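Local coordinates for protein succinate dehydrogenase subunit A (Mycolicibacterium smegmatis, PDB 7D6V) that probably oxidises succinate to fumarate as the FAD-carrying subunit of a mycobacterial succinate dehydrogenase, passing the electrons on toward quinone, at residues A87-H90 against A91-P95; A439-G442 against A443-V447; D608-G611 against C612-L615. All blocks are in the same frame, centred on the assembly; numbering follows the deposited sequence.

The three contacts are all local, and they come one after another along the chain. Interaction 1 lies on helix 84-102 and interaction 2 on helix 427-448; their centres are 19 Å apart and their nearest atoms about 8 Å. The two helices meet directly, through Glu93 and Arg438 among others; the side chains of His90 and Ala439 lie about 9 and 11 Å from the FAD. Interaction 3, in the loop before helix 615-618, has its centre 18 Å from that of interaction 1. There Asp608 and Glu88, two acids, come close beside Arg606, which forms a salt bridge with Glu88 and a long, weak ion pair with Asp608. Helix 84-102 thus links the C-terminal loop to helix 427-448.

Interaction 1. Residues A87-H90 against A91-P95; sequences AELH and AQEAP
Ala87 O accepts the backbone bond of Ala91 N at 2.9 Å, a regular helical turn, and the methyl group of Ala91 rests against the same carbonyl. One residue on, Glu88 O takes Gln92 N at 3.0 Å, and the two side chains then cross above this turn. Gln92 CG sits between its own backbone N and carbonyl carbon (chi1 58°), which folds the chain back over Glu88 O and brings Gln92 NE2 to 3.7 Å from Glu88 CG. The amide and carboxylate planes are turned 46° apart. The carboxylate itself is taken by arginines: Glu88 OE1 forms a salt bridge with Arg85 and OE2 with Arg606, while Trp67 of helix 67-76 packs on both Glu88 and Gln92.

Leu89 and Glu93 lie alongside each other and point the same way. Leu89 CD1 and Glu93 OE2 are van der Waals neighbours at 3.3 Å, and the same OE2 makes a salt bridge with Arg438 of helix 427-448. Behind them the backbone slackens: Glu93 N has weak bonds to Leu89 O at 3.0 Å and to His90 O at 3.5 Å. At His90, chi1 of 168° sets CG beside the carbonyl carbon; NE2 is hydrogen-bonded to Ser430 OG, and Ala94 CB lies over one face of the ring, 4.5 Å from His90 NE2. The helix kinks at Pro95, whose nitrogen has no hydrogen to give.

Arg85 pairs with Glu88 within the helix, whereas Arg606 and Arg438 reach Glu88 and Glu93 from elsewhere in the fold. Buried and held by two arginines, the Glu88 carboxylate would probably stay ionised; the outside pairs tie helix 84-102 to helix 427-448 and to the C-terminal region.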
# COMPACT_ATOMS: atom_id res chain seq x y z
N ALA A 87 -5.58 28.42 -10.24
CA ALA A 87 -6.77 27.61 -10.49
C ALA A 87 -7.00 27.41 -11.98
O ALA A 87 -7.26 26.29 -12.43
CB ALA A 87 -7.98 28.27 -9.84
N GLU A 88 -6.89 28.48 -12.77
CA GLU A 88 -7.06 28.37 -14.21
C GLU A 88 -6.01 27.47 -14.82
O GLU A 88 -6.31 26.63 -15.69
CB GLU A 88 -7.01 29.76 -14.85
CG GLU A 88 -6.82 29.74 -16.35
CD GLU A 88 -6.24 31.03 -16.88
OE1 GLU A 88 -5.60 31.76 -16.10
OE2 GLU A 88 -6.42 31.31 -18.08
N LEU A 89 -4.76 27.61 -14.38
CA LEU A 89 -3.67 26.85 -14.96
C LEU A 89 -3.80 25.37 -14.62
O LEU A 89 -3.59 24.51 -15.48
CB LEU A 89 -2.36 27.45 -14.45
CG LEU A 89 -1.01 27.18 -15.08
CD1 LEU A 89 -1.01 27.72 -16.48
CD2 LEU A 89 0.03 27.90 -14.25
N HIS A 90 -4.20 25.07 -13.38
CA HIS A 90 -4.48 23.69 -12.99
C HIS A 90 -5.64 23.12 -13.78
O HIS A 90 -5.61 21.95 -14.18
CB HIS A 90 -4.76 23.63 -11.50
CG HIS A 90 -5.34 22.32 -11.04
ND1 HIS A 90 -6.69 22.09 -10.98
CD2 HIS A 90 -4.74 21.19 -10.59
CE1 HIS A 90 -6.91 20.87 -10.52
NE2 HIS A 90 -5.74 20.30 -10.28
N ALA A 91 -6.69 23.91 -14.00
CA ALA A 91 -7.84 23.43 -14.75
C ALA A 91 -7.47 23.07 -16.18
O ALA A 91 -7.88 22.02 -16.69
CB ALA A 91 -8.96 24.47 -14.73
N GLN A 92 -6.68 23.91 -16.83
CA GLN A 92 -6.38 23.66 -18.24
C GLN A 92 -5.15 22.79 -18.46
O GLN A 92 -4.88 22.42 -19.61
CB GLN A 92 -6.23 24.97 -19.01
CG GLN A 92 -5.17 25.90 -18.51
CD GLN A 92 -5.38 27.32 -18.98
OE1 GLN A 92 -6.40 27.63 -19.61
NE2 GLN A 92 -4.42 28.20 -18.70
N GLU A 93 -4.41 22.43 -17.41
CA GLU A 93 -3.26 21.54 -17.57
C GLU A 93 -3.43 20.19 -16.89
O GLU A 93 -2.53 19.35 -16.99
CB GLU A 93 -1.99 22.22 -17.06
CG GLU A 93 -1.62 23.47 -17.82
CD GLU A 93 -0.31 24.06 -17.35
OE1 GLU A 93 0.25 23.53 -16.37
OE2 GLU A 93 0.16 25.04 -17.96
N ALA A 94 -4.53 19.96 -16.19
CA ALA A 94 -4.73 18.71 -15.45
C ALA A 94 -4.88 17.48 -16.34
O ALA A 94 -4.28 16.45 -16.04
CB ALA A 94 -5.94 18.83 -14.51
N PRO A 95 -5.68 17.52 -17.42
CA PRO A 95 -5.81 16.30 -18.25
C PRO A 95 -4.50 15.82 -18.86
O PRO A 95 -4.31 14.61 -18.99
CB PRO A 95 -6.81 16.73 -19.33
CG PRO A 95 -7.56 17.84 -18.73
CD PRO A 95 -6.58 18.58 -17.90

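Interaction 2. Residues A439-G442 against A443-V447; sequences AGLG and AADYV
The amides of Ala443, Ala444, Asp445 and Tyr446 bond in turn to the carbonyls of Ala439, Gly440, Leu441 and Gly442, four consecutive bonds of an undistorted alpha-helix. The lengths hardly vary, from 2.9 Å for Ala443 N to Ala439 O up to 3.0 Å for Ala444 N to Gly440 O, and the N-H groups point well at their acceptors.

Few side chains meet across this turn. The main encounter joins Leu441 and Asp445, one turn apart, which meet at a slant: Leu441 CD2 and Asp445 OD2 are van der Waals neighbours at 3.3 Å, a methyl beside a carboxylate oxygen. CD2 is the only branch of Leu441 that touches the acid, turned toward it by chi2 (153°), while CD1 points elsewhere. Asp445 has its CG beside the backbone N (chi1 -73°), which lays this carboxyl carbon over the turn, with Asp445 CG 3.3 Å from Leu441 O. Asp445 is exposed, and Leu441 also packs on Glu26 of helix 18-30.

The buried side is made of small residues. Ala443 CB rests 3.5 Å from Ala439 O, and Ala444 CB lies at 3.6 Å from Gly440 O. Ala439 and Ala443 face Val206 of strand 204-206, Ala443 and Tyr446 touch Phe409, and Ala444 meets Leu32 and Arg30. This is a helix laid closely, through its alanines, against the parallel sheet of the Rossmann-type FAD-binding fold, beside its strands 204-206 and 408-409.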
# COMPACT_ATOMS: atom_id res chain seq x y z
N ALA A 439 7.11 23.58 -11.11
CA ALA A 439 8.23 23.88 -10.23
C ALA A 439 9.55 23.37 -10.80
O ALA A 439 10.56 24.07 -10.75
CB ALA A 439 7.98 23.28 -8.84
N GLY A 440 9.55 22.15 -11.34
CA GLY A 440 10.76 21.65 -11.97
C GLY A 440 11.19 22.50 -13.15
O GLY A 440 12.37 22.81 -13.30
N LEU A 441 10.23 22.93 -13.97
CA LEU A 441 10.58 23.75 -15.12
C LEU A 441 11.08 25.12 -14.69
O LEU A 441 12.01 25.67 -15.30
CB LEU A 441 9.37 23.86 -16.05
CG LEU A 441 9.51 24.52 -17.43
CD1 LEU A 441 8.46 23.94 -18.36
CD2 LEU A 441 9.37 26.03 -17.36
N GLY A 442 10.48 25.70 -13.65
CA GLY A 442 10.95 26.98 -13.15
C GLY A 442 12.35 26.90 -12.57
O GLY A 442 13.17 27.80 -12.77
N ALA A 443 12.64 25.82 -11.84
CA ALA A 443 13.99 25.61 -11.34
C ALA A 443 14.99 25.47 -12.48
O ALA A 443 16.09 26.03 -12.42
CB ALA A 443 14.03 24.37 -10.44
N ALA A 444 14.63 24.72 -13.53
CA ALA A 444 15.52 24.58 -14.67
C ALA A 444 15.78 25.92 -15.35
O ALA A 444 16.92 26.24 -15.72
CB ALA A 444 14.95 23.57 -15.67
N ASP A 445 14.73 26.73 -15.53
CA ASP A 445 14.90 28.05 -16.13
C ASP A 445 15.80 28.93 -15.27
O ASP A 445 16.68 29.63 -15.80
CB ASP A 445 13.54 28.72 -16.32
CG ASP A 445 12.75 28.11 -17.46
OD1 ASP A 445 13.30 27.27 -18.19
OD2 ASP A 445 11.57 28.49 -17.61
N TYR A 446 15.60 28.90 -13.95
CA TYR A 446 16.42 29.72 -13.07
C TYR A 446 17.89 29.30 -13.13
O TYR A 446 18.78 30.15 -13.16
CB TYR A 446 15.89 29.63 -11.64
CG TYR A 446 16.75 30.31 -10.60
CD1 TYR A 446 17.63 29.58 -9.81
CD2 TYR A 446 16.67 31.68 -10.40
CE1 TYR A 446 18.42 30.20 -8.87
CE2 TYR A 446 17.45 32.31 -9.46
CZ TYR A 446 18.32 31.57 -8.69
OH TYR A 446 19.10 32.20 -7.75
N VAL A 447 18.15 27.99 -13.16
CA VAL A 447 19.53 27.51 -13.18
C VAL A 447 20.20 27.85 -14.50
O VAL A 447 21.37 28.24 -14.53
CB VAL A 447 19.57 26.00 -12.88
CG1 VAL A 447 20.95 25.44 -13.15
CG2 VAL A 447 19.17 25.75 -11.44

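Interaction 3. Residues D608-G611 against C612-L615; sequences DLLG and CFEL
Cys612 follows Gly611 in a loop that closes into an inverse gamma turn centred on Phe613, just before helix 615-618. Cys612 leads into this turn and supplies its acceptor, the backbone O. Gly611 itself has a positive phi of 131°, at which residues other than glycine are rarely found.

Phe613 carries most of the contact. With CG beside the backbone N (chi1 -80°), the ring is directed back over the preceding loop. Leu610 CD1 sits above one face in a CH-pi contact, 4.2 Å from the centroid of the Phe613 ring and 17° off the normal, displaced toward the CD2 rim. Asp608 O meets the ring differently, at its edge and in its plane, 3.7 Å from Phe613 CD2. The oxygen thus faces the ring hydrogens while the methyl lies over the pi surface. Phe80 packs against the ring edge-to-face, and Phe71 and Met75 of helix 67-76 add to its buried surroundings. Phe613 O accepts a weak bond from Gly611 N at 3.3 Å, a second link between the two halves of the loop.

Glu614 occupies the N-cap position of helix 615-618, so the gamma turn runs straight into the helix start. The turn is spanned by a weak bond from Glu614 N to Cys612 O, 3.2 Å long.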
# COMPACT_ATOMS: atom_id res chain seq x y z
N ASP A 608 -11.83 36.08 -16.91
CA ASP A 608 -12.36 34.95 -16.15
C ASP A 608 -13.53 35.44 -15.31
O ASP A 608 -13.61 35.18 -14.11
CB ASP A 608 -11.28 34.31 -15.28
CG ASP A 608 -10.20 33.63 -16.10
OD1 ASP A 608 -10.54 32.93 -17.07
OD2 ASP A 608 -9.01 33.79 -15.75
N LEU A 609 -14.44 36.13 -15.97
CA LEU A 609 -15.69 36.68 -15.47
C LEU A 609 -16.81 36.17 -16.36
O LEU A 609 -17.60 36.92 -16.94
CB LEU A 609 -15.64 38.20 -15.42
CG LEU A 609 -14.56 38.83 -14.53
CD1 LEU A 609 -14.44 40.31 -14.82
CD2 LEU A 609 -14.86 38.59 -13.06
N LEU A 610 -16.83 34.84 -16.50
CA LEU A 610 -17.40 34.12 -17.63
C LEU A 610 -18.80 34.58 -18.04
O LEU A 610 -19.01 35.04 -19.16
CB LEU A 610 -17.41 32.63 -17.27
CG LEU A 610 -16.12 32.15 -16.61
CD1 LEU A 610 -16.30 30.82 -15.91
CD2 LEU A 610 -15.00 32.05 -17.64
N GLY A 611 -19.75 34.47 -17.13
CA GLY A 611 -21.15 34.61 -17.49
C GLY A 611 -21.93 33.46 -16.90
O GLY A 611 -23.09 33.61 -16.50
N CYS A 612 -21.30 32.28 -16.86
CA CYS A 612 -21.69 31.27 -15.88
C CYS A 612 -21.25 31.70 -14.49
O CYS A 612 -21.87 31.31 -13.49
CB CYS A 612 -21.08 29.92 -16.25
SG CYS A 612 -21.72 28.53 -15.29
N PHE A 613 -20.18 32.49 -14.40
CA PHE A 613 -20.01 33.40 -13.29
C PHE A 613 -20.96 34.56 -13.52
O PHE A 613 -20.60 35.55 -14.16
CB PHE A 613 -18.57 33.92 -13.17
CG PHE A 613 -17.62 32.96 -12.51
CD1 PHE A 613 -18.09 31.87 -11.80
CD2 PHE A 613 -16.26 33.15 -12.61
CE1 PHE A 613 -17.21 31.00 -11.20
CE2 PHE A 613 -15.38 32.28 -12.02
CZ PHE A 613 -15.85 31.20 -11.31
N GLU A 614 -22.19 34.45 -13.03
CA GLU A 614 -23.15 35.53 -13.16
C GLU A 614 -22.85 36.62 -12.14
O GLU A 614 -22.09 36.43 -11.19
CB GLU A 614 -24.57 35.01 -12.96
CG GLU A 614 -25.11 34.20 -14.11
CD GLU A 614 -24.84 32.72 -13.93
OE1 GLU A 614 -24.49 32.32 -12.81
OE2 GLU A 614 -24.98 31.97 -14.92
N LEU A 615 -23.46 37.79 -12.35
CA LEU A 615 -23.41 38.83 -11.33
C LEU A 615 -24.10 38.37 -10.06
O LEU A 615 -23.70 38.75 -8.95
CB LEU A 615 -24.04 40.12 -11.84
CG LEU A 615 -23.26 40.91 -12.88
CD1 LEU A 615 -24.09 42.09 -13.36
CD2 LEU A 615 -21.96 41.38 -12.28